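Local coordinates for protein muconate lactonizing enzyme (PDB 3I4K) that belongs to the muconate lactonizing enzyme family of the enolase superfamily and carries a magnesium ion in its barrel domain, at residues V41-G51 / V112-S121. Numbering follows the deposited sequence.
Sequences VHLENGVIGYG and VAMHDAWARS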
loop_
_atom_site.group_PDB
_atom_site.type_symbol
_atom_site.label_atom_id
_atom_site.label_comp_id
_atom_site.label_asym_id
_atom_site.label_seq_id
_atom_site.Cartn_x
_atom_site.Cartn_y
_atom_site.Cartn_z
ATOM N N VAL A 41 -15.206 18.495 -2.280
ATOM C CA VAL A 41 -14.018 19.225 -2.678
ATOM C C VAL A 41 -14.316 19.839 -4.046
ATOM O O VAL A 41 -14.614 19.133 -5.015
ATOM C CB VAL A 41 -12.784 18.291 -2.744
ATOM C CG1 VAL A 41 -11.594 19.018 -3.358
ATOM C CG2 VAL A 41 -12.421 17.842 -1.334
ATOM N N HIS A 42 -14.253 21.167 -4.096
ATOM C CA HIS A 42 -14.541 21.935 -5.302
ATOM C C HIS A 42 -13.262 22.372 -5.996
ATOM O O HIS A 42 -12.457 23.118 -5.436
ATOM C CB HIS A 42 -15.378 23.156 -4.924
ATOM C CG HIS A 42 -16.625 22.815 -4.170
ATOM N ND1 HIS A 42 -17.782 22.394 -4.793
ATOM C CD2 HIS A 42 -16.883 22.787 -2.841
ATOM C CE1 HIS A 42 -18.697 22.121 -3.880
ATOM N NE2 HIS A 42 -18.177 22.350 -2.688
ATOM N N LEU A 43 -13.087 21.900 -7.225
ATOM C CA LEU A 43 -11.900 22.214 -8.004
ATOM C C LEU A 43 -12.106 23.357 -8.995
ATOM O O LEU A 43 -13.194 23.538 -9.545
ATOM C CB LEU A 43 -11.424 20.968 -8.757
ATOM C CG LEU A 43 -11.018 19.739 -7.939
ATOM C CD1 LEU A 43 -10.510 18.658 -8.879
ATOM C CD2 LEU A 43 -9.938 20.116 -6.937
ATOM N N GLU A 44 -11.037 24.117 -9.212
ATOM C CA GLU A 44 -11.029 25.250 -10.127
ATOM C C GLU A 44 -11.758 24.958 -11.436
ATOM O O GLU A 44 -12.480 25.807 -11.951
ATOM C CB GLU A 44 -9.579 25.650 -10.420
ATOM C CG GLU A 44 -9.426 26.789 -11.401
ATOM C CD GLU A 44 -10.203 28.006 -10.971
ATOM O OE1 GLU A 44 -10.004 28.453 -9.821
ATOM O OE2 GLU A 44 -11.012 28.515 -11.779
ATOM N N ASN A 45 -11.565 23.754 -11.969
ATOM C CA ASN A 45 -12.196 23.349 -13.221
ATOM C C ASN A 45 -13.676 23.012 -13.067
ATOM O O ASN A 45 -14.259 22.351 -13.925
ATOM C CB ASN A 45 -11.457 22.145 -13.814
ATOM C CG ASN A 45 -11.345 20.991 -12.832
ATOM O OD1 ASN A 45 -10.834 19.923 -13.164
ATOM N ND2 ASN A 45 -11.822 21.207 -11.613
ATOM N N GLY A 46 -14.277 23.453 -11.967
ATOM C CA GLY A 46 -15.690 23.200 -11.743
ATOM C C GLY A 46 -16.098 21.833 -11.223
ATOM O O GLY A 46 -17.230 21.666 -10.763
ATOM N N VAL A 47 -15.207 20.849 -11.291
ATOM C CA VAL A 47 -15.548 19.512 -10.807
ATOM C C VAL A 47 -15.700 19.486 -9.286
ATOM O O VAL A 47 -15.004 20.209 -8.570
ATOM C CB VAL A 47 -14.488 18.474 -11.224
ATOM C CG1 VAL A 47 -13.127 18.924 -10.773
ATOM C CG2 VAL A 47 -14.813 17.115 -10.614
ATOM N N ILE A 48 -16.623 18.657 -8.806
ATOM C CA ILE A 48 -16.879 18.522 -7.372
ATOM C C ILE A 48 -16.765 17.061 -6.922
ATOM O O ILE A 48 -17.485 16.192 -7.423
ATOM C CB ILE A 48 -18.295 19.036 -7.015
ATOM C CG1 ILE A 48 -18.471 20.474 -7.511
ATOM C CG2 ILE A 48 -18.509 18.991 -5.508
ATOM C CD1 ILE A 48 -19.843 21.058 -7.216
ATOM N N GLY A 49 -15.858 16.797 -5.980
ATOM C CA GLY A 49 -15.670 15.447 -5.467
ATOM C C GLY A 49 -16.337 15.273 -4.113
ATOM O O GLY A 49 -16.318 16.186 -3.291
ATOM N N TYR A 50 -16.919 14.101 -3.867
ATOM C CA TYR A 50 -17.616 13.852 -2.608
ATOM C C TYR A 50 -17.046 12.728 -1.750
ATOM O O TYR A 50 -16.586 11.703 -2.262
ATOM C CB TYR A 50 -19.090 13.566 -2.887
ATOM C CG TYR A 50 -19.823 14.737 -3.489
ATOM C CD1 TYR A 50 -20.167 15.842 -2.711
ATOM C CD2 TYR A 50 -20.145 14.759 -4.846
ATOM C CE1 TYR A 50 -20.811 16.939 -3.267
ATOM C CE2 TYR A 50 -20.788 15.853 -5.414
ATOM C CZ TYR A 50 -21.120 16.941 -4.618
ATOM O OH TYR A 50 -21.766 18.026 -5.169
ATOM N N GLY A 51 -17.099 12.937 -0.436
ATOM C CA GLY A 51 -16.611 11.958 0.521
ATOM C C GLY A 51 -17.497 11.984 1.753
ATOM O O GLY A 51 -18.124 13.007 2.036
ATOM N N VAL A 112 -11.398 10.704 0.426
ATOM C CA VAL A 112 -12.321 10.254 -0.610
ATOM C C VAL A 112 -12.796 11.386 -1.519
ATOM O O VAL A 112 -12.909 11.204 -2.728
ATOM C CB VAL A 112 -13.545 9.557 0.002
ATOM C CG1 VAL A 112 -14.584 9.273 -1.079
ATOM C CG2 VAL A 112 -13.114 8.247 0.649
ATOM N N ALA A 113 -13.073 12.550 -0.937
ATOM C CA ALA A 113 -13.518 13.702 -1.719
ATOM C C ALA A 113 -12.439 14.075 -2.731
ATOM O O ALA A 113 -12.741 14.369 -3.884
ATOM C CB ALA A 113 -13.813 14.888 -0.801
HETATM N N MSE A 114 -11.183 14.049 -2.299
HETATM C CA MSE A 114 -10.074 14.378 -3.182
HETATM C C MSE A 114 -9.901 13.352 -4.296
HETATM O O MSE A 114 -9.598 13.707 -5.437
HETATM C CB MSE A 114 -8.782 14.518 -2.381
HETATM C CG MSE A 114 -8.742 15.792 -1.567
HETATM SE SE MSE A 114 -6.958 16.264 -1.034
HETATM C CE MSE A 114 -6.106 16.211 -2.764
ATOM N N HIS A 115 -10.100 12.084 -3.966
ATOM C CA HIS A 115 -9.979 11.022 -4.950
ATOM C C HIS A 115 -11.070 11.184 -6.000
ATOM O O HIS A 115 -10.813 11.062 -7.197
ATOM C CB HIS A 115 -10.102 9.653 -4.279
ATOM C CG HIS A 115 -8.810 9.127 -3.731
ATOM N ND1 HIS A 115 -7.926 8.387 -4.488
ATOM C CD2 HIS A 115 -8.245 9.251 -2.507
ATOM C CE1 HIS A 115 -6.873 8.077 -3.753
ATOM N NE2 HIS A 115 -7.041 8.590 -2.547
ATOM N N ASP A 116 -12.289 11.455 -5.545
ATOM C CA ASP A 116 -13.416 11.637 -6.456
ATOM C C ASP A 116 -13.137 12.808 -7.409
ATOM O O ASP A 116 -13.160 12.647 -8.626
ATOM C CB ASP A 116 -14.699 11.879 -5.641
ATOM C CG ASP A 116 -15.974 11.725 -6.468
ATOM O OD1 ASP A 116 -16.017 10.872 -7.384
ATOM O OD2 ASP A 116 -16.952 12.444 -6.173
ATOM N N ALA A 117 -12.845 13.976 -6.845
ATOM C CA ALA A 117 -12.562 15.170 -7.635
ATOM C C ALA A 117 -11.464 14.945 -8.676
ATOM O O ALA A 117 -11.545 15.454 -9.796
ATOM C CB ALA A 117 -12.172 16.322 -6.707
ATOM N N TRP A 118 -10.444 14.179 -8.304
ATOM C CA TRP A 118 -9.323 13.893 -9.198
ATOM C C TRP A 118 -9.682 12.867 -10.282
ATOM O O TRP A 118 -9.376 13.063 -11.461
ATOM C CB TRP A 118 -8.131 13.401 -8.369
ATOM C CG TRP A 118 -6.792 13.509 -9.046
ATOM C CD1 TRP A 118 -6.488 14.229 -10.167
ATOM C CD2 TRP A 118 -5.563 12.923 -8.602
ATOM N NE1 TRP A 118 -5.145 14.131 -10.446
ATOM C CE2 TRP A 118 -4.553 13.336 -9.500
ATOM C CE3 TRP A 118 -5.216 12.090 -7.528
ATOM C CZ2 TRP A 118 -3.220 12.943 -9.359
ATOM C CZ3 TRP A 118 -3.891 11.701 -7.387
ATOM C CH2 TRP A 118 -2.909 12.128 -8.299
ATOM N N ALA A 119 -10.334 11.776 -9.888
ATOM C CA ALA A 119 -10.718 10.744 -10.843
ATOM C C ALA A 119 -11.703 11.281 -11.890
ATOM O O ALA A 119 -11.658 10.884 -13.055
ATOM C CB ALA A 119 -11.322 9.553 -10.112
ATOM N N ARG A 120 -12.600 12.171 -11.475
ATOM C CA ARG A 120 -13.564 12.747 -12.411
ATOM C C ARG A 120 -12.849 13.729 -13.338
ATOM O O ARG A 120 -13.138 13.785 -14.537
ATOM C CB ARG A 120 -14.700 13.447 -11.655
ATOM C CG ARG A 120 -15.702 12.476 -11.031
ATOM C CD ARG A 120 -16.734 13.197 -10.180
ATOM N NE ARG A 120 -17.678 12.269 -9.565
ATOM C CZ ARG A 120 -18.634 11.626 -10.226
ATOM N NH1 ARG A 120 -18.782 11.815 -11.532
ATOM N NH2 ARG A 120 -19.425 10.774 -9.589
ATOM N N SER A 121 -11.908 14.488 -12.780
ATOM C CA SER A 121 -11.140 15.450 -13.557
ATOM C C SER A 121 -10.323 14.755 -14.639
ATOM O O SER A 121 -10.080 15.326 -15.703
ATOM C CB SER A 121 -10.187 16.244 -12.658
ATOM O OG SER A 121 -10.878 17.180 -11.852
#
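A117 and A113, one helical turn apart, bring helix 112-121 down onto the hairpin 41-51, with V41 as the main apolar partner on the sheet side. The CB of A117 sits 3.6 Å from L43 CD1 and also faces the backbone of G49. A113 CB presses against V41 CG2 at 3.3 Å, tighter than ordinary methyl packing; that branch of V41 lies anti to its carbonyl carbon, while CG1 leans more loosely toward A117. With two alanines on the helix and glycine at 49 on the strand, the backbones come very close: G49 CA is 3.8 Å from A117 CA, and G49 also makes a CA-H...O contact with A113 O. Strand 48-51 runs roughly antiparallel to the helix, at 147°.

D116 ties this edge down. Its CG is anti to the backbone N (chi1 -165°), which brings OD2 to Y50 N for a 2.8 Å hydrogen bond, nearly straight at 163° and taken on the anti lone pair of the carboxylate. R120, one turn on, forms a salt bridge with D116, NE to OD1 at 3.1 Å, though the hydrogen bond within it is weak, and OD1 also accepts a bond from L360 N, so both carboxylate oxygens are engaged. At the turn end, S121 OG lies between N45 OD1 (3.0 Å) and A117 O (2.8 Å), a hydroxyl placed to bond with either.

This is sheet-against-helix packing within the N-terminal domain of an enolase-superfamily protein. Strand 8-25 flanks strand 30-43, with I8 and V11 touching V41, while the side chain of selenomethionine M114 sets out from the helix with its first bond directed away from the hairpin and packs on L89, I92 and M93 of helix 89-99.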